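Local coordinates for protein endoglucanase E-5 (Thermobifida fusca, PDB 2CKS) that hydrolyses internal beta-1,4-glucosidic linkages in cellulose, lichenin and cereal beta-D-glucans, here as the catalytic domain of a family 5 glycoside hydrolase, at residues 243-249 and 295-299; 59-65 and 262-266. One frame throughout, in Å; residues are numbered along the deposited sequence.

Overall arrangement
This chain is the catalytic domain, an eight-stranded parallel beta/alpha barrel. Followed from the N terminus, it runs through strand 59-65, the second of the barrel, and about 180 residues later enters helix 245-258, whose start belongs to contact 1. Strand 262-265, the eighth, follows directly and meets 59-65 inside the barrel in contact 2, closing a loop of 196 residues. Helix 295-304 then returns to residues 243-249 outside the barrel wall, closing a shorter loop of 45 residues that contains the eighth strand. The segments alternate, so the two contacts cross. Their centres lie about 17 Å apart, yet Lys264 bridges them: its NZ is 3.8 Å from Ser296 CB, in packing contact.

Contact 1 of 2, residues 243-249 and 295-299; sequences NDFQMAD and ASGQW
Phe245 lays its CD2 edge over one face of the Trp299 indole, CD2 standing 3.4 Å from CD1 of Trp299. The centroids of the phenyl and five-membered rings are 4.3 Å apart and their planes 22° apart, which defines an offset stack. Phe245 reaches it with CG anti to its own carbonyl carbon (chi1 -65°), and its outer atom CZ continues to Ala295, 4.2 Å from CB. Beyond the pyrrole part of the indole, Ala248 CB packs 3.7 Å from CZ2 of Trp299.

The indole edge carries the polar contact. Trp299 NE1 donates to Asp249 OD1 over 3.0 Å, with an N-H...O angle of 145°; the acceptor lies nearly in the ring plane, and NE1 comes to OD1 from the syn side, somewhat out of the carboxylate plane. Water 2 donates to Asp249 OD2 and accepts a weak bond from NE1. Water 1 joins the segments, accepting from Asn243 ND2 and Ser296 N, while Asn243 OD1 bonds Thr234 and Ser296 OG bonds the carbonyl of Ser273.

The contact joins the N-terminal turn of helix 245-258, N-capped by Asp244, whose OD1 accepts from Met247 N over 3.0 Å, to helix 295-304, away from the annotated sites. Stacking on one face and a bond at the edge should together restrict rotation of the indole, and Lys303, salt-bridged to Asp249 OD1, is likely to keep the carboxylate ionised.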
ATOM      1  N   ASN A 243     -13.412 -15.593  -5.746  1.00 13.93           N
ATOM      2  CA  ASN A 243     -13.179 -14.329  -6.417  1.00 13.52           C
ATOM      3  C   ASN A 243     -14.441 -13.771  -7.048  1.00 13.16           C
ATOM      4  O   ASN A 243     -15.283 -14.520  -7.572  1.00 13.63           O
ATOM      5  CB  ASN A 243     -12.117 -14.506  -7.489  1.00 13.50           C
ATOM      6  CG  ASN A 243     -10.753 -14.751  -6.899  1.00 13.45           C
ATOM      7  OD1 ASN A 243     -10.252 -13.938  -6.125  1.00 14.16           O
ATOM      8  ND2 ASN A 243     -10.158 -15.884  -7.231  1.00 14.03           N
ATOM      9  N   ASP A 244     -14.581 -12.454  -6.996  1.00 12.33           N
ATOM     10  CA  ASP A 244     -15.582 -11.771  -7.794  1.00 11.76           C
ATOM     11  C   ASP A 244     -14.882 -10.820  -8.737  1.00 11.25           C
ATOM     12  O   ASP A 244     -14.724  -9.643  -8.434  1.00 11.10           O
ATOM     13  CB  ASP A 244     -16.577 -11.028  -6.914  1.00 11.88           C
ATOM     14  CG  ASP A 244     -17.784 -10.532  -7.696  1.00 12.36           C
ATOM     15  OD1 ASP A 244     -17.697 -10.379  -8.929  1.00 14.53           O
ATOM     16  OD2 ASP A 244     -18.868 -10.278  -7.150  1.00 14.84           O
ATOM     17  N   PHE A 245     -14.450 -11.335  -9.883  1.00 10.89           N
ATOM     18  CA  PHE A 245     -13.696 -10.533 -10.828  1.00 10.96           C
ATOM     19  C   PHE A 245     -14.578  -9.508 -11.532  1.00 11.26           C
ATOM     20  O   PHE A 245     -14.082  -8.490 -11.988  1.00 11.57           O
ATOM     21  CB  PHE A 245     -12.957 -11.417 -11.841  1.00 10.86           C
ATOM     22  CG  PHE A 245     -11.880 -12.278 -11.232  1.00 11.23           C
ATOM     23  CD1 PHE A 245     -11.874 -13.651 -11.421  1.00 12.53           C
ATOM     24  CD2 PHE A 245     -10.860 -11.710 -10.482  1.00 11.46           C
ATOM     25  CE1 PHE A 245     -10.882 -14.442 -10.863  1.00 12.68           C
ATOM     26  CE2 PHE A 245      -9.864 -12.491  -9.930  1.00 12.13           C
ATOM     27  CZ  PHE A 245      -9.872 -13.859 -10.124  1.00 12.90           C
ATOM     28  N   GLN A 246     -15.878  -9.778 -11.634  1.00 11.23           N
ATOM     29  CA  GLN A 246     -16.781  -8.813 -12.237  1.00 11.72           C
ATOM     30  C   GLN A 246     -16.814  -7.536 -11.401  1.00 11.01           C
ATOM     31  O   GLN A 246     -16.669  -6.445 -11.928  1.00 10.88           O
ATOM     32  CB  GLN A 246     -18.188  -9.401 -12.397  1.00 12.18           C
ATOM     33  CG  GLN A 246     -19.132  -8.533 -13.210  1.00 14.40           C
ATOM     34  CD  GLN A 246     -18.675  -8.327 -14.657  0.60 14.46           C
ATOM     35  OE1 GLN A 246     -17.835  -9.070 -15.172  0.60 16.10           O
ATOM     36  NE2 GLN A 246     -19.230  -7.318 -15.306  0.60 16.55           N
ATOM     37  N   MET A 247     -16.978  -7.677 -10.092  1.00 10.73           N
ATOM     38  CA  MET A 247     -16.992  -6.520  -9.207  1.00 10.02           C
ATOM     39  C   MET A 247     -15.616  -5.865  -9.191  1.00  9.54           C
ATOM     40  O   MET A 247     -15.491  -4.641  -9.248  1.00  9.17           O
ATOM     41  CB  MET A 247     -17.392  -6.925  -7.787  1.00 10.37           C
ATOM     42  CG  MET A 247     -17.549  -5.747  -6.844  1.00 10.52           C
ATOM     43  SD  MET A 247     -19.030  -4.770  -7.202  1.00 13.41           S
ATOM     44  CE  MET A 247     -18.384  -3.164  -6.972  1.00 12.31           C
ATOM     45  N   ALA A 248     -14.576  -6.692  -9.117  1.00  9.30           N
ATOM     46  CA  ALA A 248     -13.210  -6.194  -9.075  1.00  9.34           C
ATOM     47  C   ALA A 248     -12.897  -5.356 -10.309  1.00  9.56           C
ATOM     48  O   ALA A 248     -12.245  -4.324 -10.204  1.00  9.78           O
ATOM     49  CB  ALA A 248     -12.232  -7.349  -8.958  1.00  9.24           C
ATOM     50  N   ASP A 249     -13.380  -5.788 -11.470  1.00 10.15           N
ATOM     51  CA  ASP A 249     -13.155  -5.056 -12.718  1.00 10.57           C
ATOM     52  C   ASP A 249     -13.834  -3.674 -12.686  1.00 10.21           C
ATOM     53  O   ASP A 249     -13.347  -2.733 -13.304  1.00 10.20           O
ATOM     54  CB  ASP A 249     -13.684  -5.855 -13.922  1.00 11.18           C
ATOM     55  CG  ASP A 249     -12.780  -7.009 -14.329  1.00 13.35           C
ATOM     56  OD1 ASP A 249     -11.612  -7.076 -13.883  1.00 14.73           O
ATOM     57  OD2 ASP A 249     -13.163  -7.910 -15.111  1.00 15.44           O
ATOM     58  N   ALA A 295      -5.795 -17.997  -9.407  1.00  8.37           N
ATOM     59  CA  ALA A 295      -6.662 -17.255 -10.324  1.00  8.35           C
ATOM     60  C   ALA A 295      -6.512 -15.739 -10.165  1.00  8.44           C
ATOM     61  O   ALA A 295      -6.413 -15.014 -11.155  1.00  8.28           O
ATOM     62  CB  ALA A 295      -8.096 -17.667 -10.110  1.00  8.70           C
ATOM     63  N   SER A 296      -6.470 -15.274  -8.917  1.00  8.45           N
ATOM     64  CA  SER A 296      -6.306 -13.850  -8.617  1.00  9.12           C
ATOM     65  C   SER A 296      -4.952 -13.346  -9.109  1.00  8.37           C
ATOM     66  O   SER A 296      -4.826 -12.194  -9.530  1.00  8.47           O
ATOM     67  CB  SER A 296      -6.459 -13.596  -7.105  1.00  9.26           C
ATOM     68  OG  SER A 296      -5.398 -14.175  -6.366  1.00 13.58           O
ATOM     69  N   GLY A 297      -3.947 -14.214  -9.052  1.00  8.05           N
ATOM     70  CA  GLY A 297      -2.616 -13.924  -9.552  1.00  7.88           C
ATOM     71  C   GLY A 297      -2.572 -13.711 -11.053  1.00  8.32           C
ATOM     72  O   GLY A 297      -1.973 -12.759 -11.534  1.00  7.73           O
ATOM     73  N   GLN A 298      -3.208 -14.596 -11.808  1.00  8.02           N
ATOM     74  CA  GLN A 298      -3.251 -14.443 -13.257  1.00  9.10           C
ATOM     75  C   GLN A 298      -4.020 -13.175 -13.627  1.00  8.50           C
ATOM     76  O   GLN A 298      -3.629 -12.464 -14.544  1.00  9.36           O
ATOM     77  CB  GLN A 298      -3.864 -15.658 -13.954  1.00 10.31           C
ATOM     78  CG  GLN A 298      -3.723 -15.599 -15.489  1.00 13.31           C
ATOM     79  CD  GLN A 298      -2.294 -15.289 -15.969  1.00 17.57           C
ATOM     80  OE1 GLN A 298      -1.399 -16.132 -15.858  1.00 20.47           O
ATOM     81  NE2 GLN A 298      -2.079 -14.067 -16.483  1.00 20.23           N
ATOM     82  N   TRP A 299      -5.089 -12.897 -12.886  1.00  8.02           N
ATOM     83  CA  TRP A 299      -5.935 -11.737 -13.128  1.00  7.65           C
ATOM     84  C   TRP A 299      -5.138 -10.457 -12.945  1.00  7.60           C
ATOM     85  O   TRP A 299      -5.143  -9.602 -13.817  1.00  7.66           O
ATOM     86  CB  TRP A 299      -7.151 -11.772 -12.200  1.00  7.32           C
ATOM     87  CG  TRP A 299      -8.048 -10.599 -12.277  1.00  8.22           C
ATOM     88  CD1 TRP A 299      -9.097 -10.429 -13.125  1.00  9.72           C
ATOM     89  CD2 TRP A 299      -8.000  -9.434 -11.457  1.00  8.47           C
ATOM     90  NE1 TRP A 299      -9.707  -9.218 -12.891  1.00  9.55           N
ATOM     91  CE2 TRP A 299      -9.056  -8.592 -11.861  1.00  9.49           C
ATOM     92  CE3 TRP A 299      -7.179  -9.019 -10.406  1.00  9.41           C
ATOM     93  CZ2 TRP A 299      -9.300  -7.357 -11.263  1.00  8.78           C
ATOM     94  CZ3 TRP A 299      -7.426  -7.788  -9.810  1.00  8.40           C
ATOM     95  CH2 TRP A 299      -8.472  -6.975 -10.246  1.00  9.50           C
TER
HETATM   96  O   HOH W   1      -7.405 -16.730  -6.582  1.00 10.07           O
HETATM   97  O   HOH W   2     -11.844 -10.112 -15.244  1.00 29.97           O

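Contact 2 of 2, residues 59-65 and 262-266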
ATOM      1  N   ILE A  59       5.142  -0.238  -8.761  1.00  4.73           N
ATOM      2  CA  ILE A  59       5.269   0.055  -7.343  1.00  4.18           C
ATOM      3  C   ILE A  59       5.115  -1.234  -6.534  1.00  4.07           C
ATOM      4  O   ILE A  59       4.388  -2.157  -6.933  1.00  3.76           O
ATOM      5  CB  ILE A  59       4.197   1.123  -6.977  1.00  4.43           C
ATOM      6  CG1 ILE A  59       4.321   1.623  -5.540  1.00  4.18           C
ATOM      7  CG2 ILE A  59       2.794   0.613  -7.228  1.00  4.99           C
ATOM      8  CD1 ILE A  59       3.617   2.965  -5.335  1.00  5.50           C
ATOM      9  N   ILE A  60       5.827  -1.291  -5.419  1.00  4.24           N
ATOM     10  CA  ILE A  60       5.729  -2.384  -4.460  1.00  4.23           C
ATOM     11  C   ILE A  60       5.497  -1.768  -3.090  1.00  4.49           C
ATOM     12  O   ILE A  60       6.161  -0.806  -2.703  1.00  4.50           O
ATOM     13  CB  ILE A  60       6.999  -3.280  -4.464  1.00  4.10           C
ATOM     14  CG1 ILE A  60       6.812  -4.479  -3.519  1.00  4.60           C
ATOM     15  CG2 ILE A  60       8.247  -2.507  -4.092  1.00  4.60           C
ATOM     16  CD1 ILE A  60       7.858  -5.536  -3.648  1.00  5.11           C
ATOM     17  N   ARG A  61       4.542  -2.324  -2.368  1.00  4.58           N
ATOM     18  CA  ARG A  61       4.303  -1.942  -0.992  1.00  4.35           C
ATOM     19  C   ARG A  61       4.940  -2.985  -0.086  1.00  4.51           C
ATOM     20  O   ARG A  61       4.656  -4.183  -0.200  1.00  4.58           O
ATOM     21  CB  ARG A  61       2.810  -1.849  -0.761  1.00  4.39           C
ATOM     22  CG  ARG A  61       2.370  -1.607   0.662  1.00  4.72           C
ATOM     23  CD  ARG A  61       0.896  -1.668   0.680  1.00  6.31           C
ATOM     24  NE  ARG A  61       0.197  -1.265   1.881  1.00  6.37           N
ATOM     25  CZ  ARG A  61      -0.631  -2.054   2.563  1.00  7.35           C
ATOM     26  NH1 ARG A  61      -0.785  -3.342   2.278  1.00  8.53           N
ATOM     27  NH2 ARG A  61      -1.299  -1.545   3.568  1.00  7.55           N
ATOM     28  N   LEU A  62       5.823  -2.521   0.794  1.00  4.34           N
ATOM     29  CA  LEU A  62       6.524  -3.375   1.740  1.00  4.95           C
ATOM     30  C   LEU A  62       5.784  -3.377   3.074  1.00  5.47           C
ATOM     31  O   LEU A  62       5.844  -2.407   3.829  1.00  5.91           O
ATOM     32  CB  LEU A  62       7.957  -2.868   1.918  1.00  5.02           C
ATOM     33  CG  LEU A  62       8.771  -2.729   0.629  1.00  5.71           C
ATOM     34  CD1 LEU A  62      10.105  -2.054   0.919  1.00  7.20           C
ATOM     35  CD2 LEU A  62       8.982  -4.071  -0.037  1.00  5.62           C
ATOM     36  N   SER A  63       5.070  -4.461   3.357  1.00  5.85           N
ATOM     37  CA  SER A  63       4.171  -4.516   4.493  1.00  6.38           C
ATOM     38  C   SER A  63       4.889  -5.097   5.694  1.00  6.48           C
ATOM     39  O   SER A  63       5.240  -6.273   5.711  1.00  6.95           O
ATOM     40  CB  SER A  63       2.925  -5.336   4.160  1.00  6.56           C
ATOM     41  OG  SER A  63       2.159  -4.678   3.158  1.00  8.10           O
ATOM     42  N   MET A  64       5.120  -4.251   6.682  1.00  6.46           N
ATOM     43  CA  MET A  64       5.781  -4.652   7.913  1.00  6.35           C
ATOM     44  C   MET A  64       4.803  -4.567   9.076  1.00  5.87           C
ATOM     45  O   MET A  64       4.504  -3.483   9.575  1.00  5.65           O
ATOM     46  CB  MET A  64       6.982  -3.750   8.184  1.00  6.37           C
ATOM     47  CG  MET A  64       7.795  -4.146   9.426  1.00  7.37           C
ATOM     48  SD  MET A  64       9.178  -3.047   9.703  1.00  8.62           S
ATOM     49  CE  MET A  64       8.309  -1.601  10.339  1.00  8.58           C
ATOM     50  N   TYR A  65       4.291  -5.718   9.497  1.00  5.91           N
ATOM     51  CA  TYR A  65       3.489  -5.800  10.704  1.00  5.87           C
ATOM     52  C   TYR A  65       4.343  -5.397  11.899  1.00  6.00           C
ATOM     53  O   TYR A  65       5.560  -5.554  11.887  1.00  6.62           O
ATOM     54  CB  TYR A  65       2.991  -7.215  10.942  1.00  6.33           C
ATOM     55  CG  TYR A  65       1.835  -7.690  10.101  1.00  6.90           C
ATOM     56  CD1 TYR A  65       1.971  -7.888   8.736  1.00  8.60           C
ATOM     57  CD2 TYR A  65       0.613  -7.990  10.687  1.00  9.31           C
ATOM     58  CE1 TYR A  65       0.929  -8.365   7.970  1.00  9.18           C
ATOM     59  CE2 TYR A  65      -0.446  -8.466   9.925  1.00 10.08           C
ATOM     60  CZ  TYR A  65      -0.274  -8.652   8.569  1.00 10.88           C
ATOM     61  OH  TYR A  65      -1.312  -9.123   7.795  1.00 13.12           O
ATOM     62  N   TRP A 262      -2.858   1.698  -7.112  1.00  4.30           N
ATOM     63  CA  TRP A 262      -3.169   0.554  -6.277  1.00  4.39           C
ATOM     64  C   TRP A 262      -2.045  -0.461  -6.164  1.00  4.66           C
ATOM     65  O   TRP A 262      -1.204  -0.592  -7.056  1.00  4.25           O
ATOM     66  CB  TRP A 262      -4.432  -0.160  -6.771  1.00  4.46           C
ATOM     67  CG  TRP A 262      -4.544  -0.531  -8.258  1.00  4.26           C
ATOM     68  CD1 TRP A 262      -5.266   0.138  -9.201  1.00  5.15           C
ATOM     69  CD2 TRP A 262      -4.019  -1.699  -8.922  1.00  5.56           C
ATOM     70  NE1 TRP A 262      -5.213  -0.519 -10.409  1.00  5.29           N
ATOM     71  CE2 TRP A 262      -4.458  -1.652 -10.268  1.00  4.84           C
ATOM     72  CE3 TRP A 262      -3.190  -2.761  -8.527  1.00  5.27           C
ATOM     73  CZ2 TRP A 262      -4.107  -2.623 -11.210  1.00  5.13           C
ATOM     74  CZ3 TRP A 262      -2.866  -3.740  -9.465  1.00  4.94           C
ATOM     75  CH2 TRP A 262      -3.322  -3.660 -10.785  1.00  5.36           C
ATOM     76  N   THR A 263      -2.058  -1.172  -5.040  1.00  4.61           N
ATOM     77  CA  THR A 263      -1.199  -2.327  -4.810  1.00  4.99           C
ATOM     78  C   THR A 263      -2.059  -3.462  -4.281  1.00  5.10           C
ATOM     79  O   THR A 263      -2.656  -3.338  -3.209  1.00  6.13           O
ATOM     80  CB  THR A 263      -0.045  -1.995  -3.810  1.00  5.14           C
ATOM     81  OG1 THR A 263      -0.529  -1.225  -2.698  1.00  5.77           O
ATOM     82  CG2 THR A 263       1.006  -1.132  -4.460  1.00  5.90           C
ATOM     83  N   LYS A 264      -2.114  -4.571  -5.017  0.60  4.97           N
ATOM     84  CA  LYS A 264      -2.974  -5.684  -4.649  0.60  5.17           C
ATOM     85  C   LYS A 264      -2.345  -6.532  -3.546  0.60  4.66           C
ATOM     86  O   LYS A 264      -1.138  -6.766  -3.531  0.60  4.52           O
ATOM     87  CB  LYS A 264      -3.277  -6.573  -5.861  0.60  5.58           C
ATOM     88  CG  LYS A 264      -4.141  -7.783  -5.519  0.60  7.06           C
ATOM     89  CD  LYS A 264      -4.590  -8.558  -6.724  0.60  9.20           C
ATOM     90  CE  LYS A 264      -5.633  -9.579  -6.331  0.60  9.66           C
ATOM     91  NZ  LYS A 264      -5.145 -10.509  -5.271  0.60 10.24           N
ATOM     92  N   TRP A 265      -3.193  -6.999  -2.638  1.00  4.53           N
ATOM     93  CA  TRP A 265      -2.816  -7.947  -1.601  1.00  4.97           C
ATOM     94  C   TRP A 265      -2.997  -9.343  -2.196  1.00  4.96           C
ATOM     95  O   TRP A 265      -4.114  -9.684  -2.580  1.00  6.00           O
ATOM     96  CB  TRP A 265      -3.786  -7.755  -0.438  1.00  5.15           C
ATOM     97  CG  TRP A 265      -3.467  -8.458   0.837  1.00  6.20           C
ATOM     98  CD1 TRP A 265      -4.153  -9.500   1.375  1.00  7.80           C
ATOM     99  CD2 TRP A 265      -2.439  -8.125   1.786  1.00  5.30           C
ATOM    100  NE1 TRP A 265      -3.593  -9.869   2.573  1.00  8.51           N
ATOM    101  CE2 TRP A 265      -2.543  -9.039   2.851  1.00  8.58           C
ATOM    102  CE3 TRP A 265      -1.425  -7.160   1.831  1.00  5.69           C
ATOM    103  CZ2 TRP A 265      -1.687  -9.009   3.950  1.00  7.69           C
ATOM    104  CZ3 TRP A 265      -0.569  -7.137   2.919  1.00  7.21           C
ATOM    105  CH2 TRP A 265      -0.713  -8.056   3.966  1.00  8.38           C
ATOM    106  N   ASN A 266      -1.956 -10.167  -2.321  1.00  4.96           N
ATOM    107  CA  ASN A 266      -0.571  -9.882  -1.949  1.00  5.10           C
ATOM    108  C   ASN A 266       0.393 -10.770  -2.764  1.00  5.16           C
ATOM    109  O   ASN A 266      -0.035 -11.760  -3.372  1.00  5.33           O
ATOM    110  CB  ASN A 266      -0.373 -10.129  -0.453  1.00  4.89           C
ATOM    111  CG  ASN A 266      -0.657 -11.567  -0.056  1.00  5.91           C
ATOM    112  OD1 ASN A 266       0.181 -12.449  -0.254  1.00  6.32           O
ATOM    113  ND2 ASN A 266      -1.855 -11.818   0.480  1.00  8.30           N
TER
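Apolar packing joins the strands where Ile59 CG2 meets Thr263 CG2 at 3.7 Å, the two side chains crossing at about a right angle. With Thr263 chi1 at 43°, CG2 lies against Ile59 and OG1 beside the aliphatic part of Arg61, 3.7 Å from its CD; OG1 is bonded to the carbonyl of Thr230.

Polar groups meet the aromatic ring of Trp265 without a hydrogen bond between the segments. Ser63 OG lies in the plane at its edge, 3.7 Å from CZ3. Arg61 extends from CG to NE, bringing NH1 to 3.9 Å from CZ3 of Trp265; guanidinium and indole planes differ by 72°, so this is no parallel stack.

These are the second and eighth strands of the beta/alpha barrel. They flank strand 29-32, with segment axes 7.5 Å apart at closest and inclined by 54°, and their inward-pointing side chains meet inside the barrel. Arg61 reaches into the catalytic centre: salt bridges to Glu135 and Glu231, the nucleophile by similarity, and a bond to Asn138 hold its guanidinium, while Ser63 OG bonds Asp99 and Ser32.

The aromatic contact is between Tyr65 and Trp265. Tyr65 CE1 is 4.3 Å from Trp265 CH2, and Tyr65 OH is 3.9 Å from Trp265 CZ2. Without the indole, as with an alanine at Trp265, NH1 of Arg61 and OG of Ser63 would probably border a gap and the Tyr65 hydroxyl would lose its neighbour. Asn266, behind a cis peptide bond, places CB 3.6 Å above one face of the same indole.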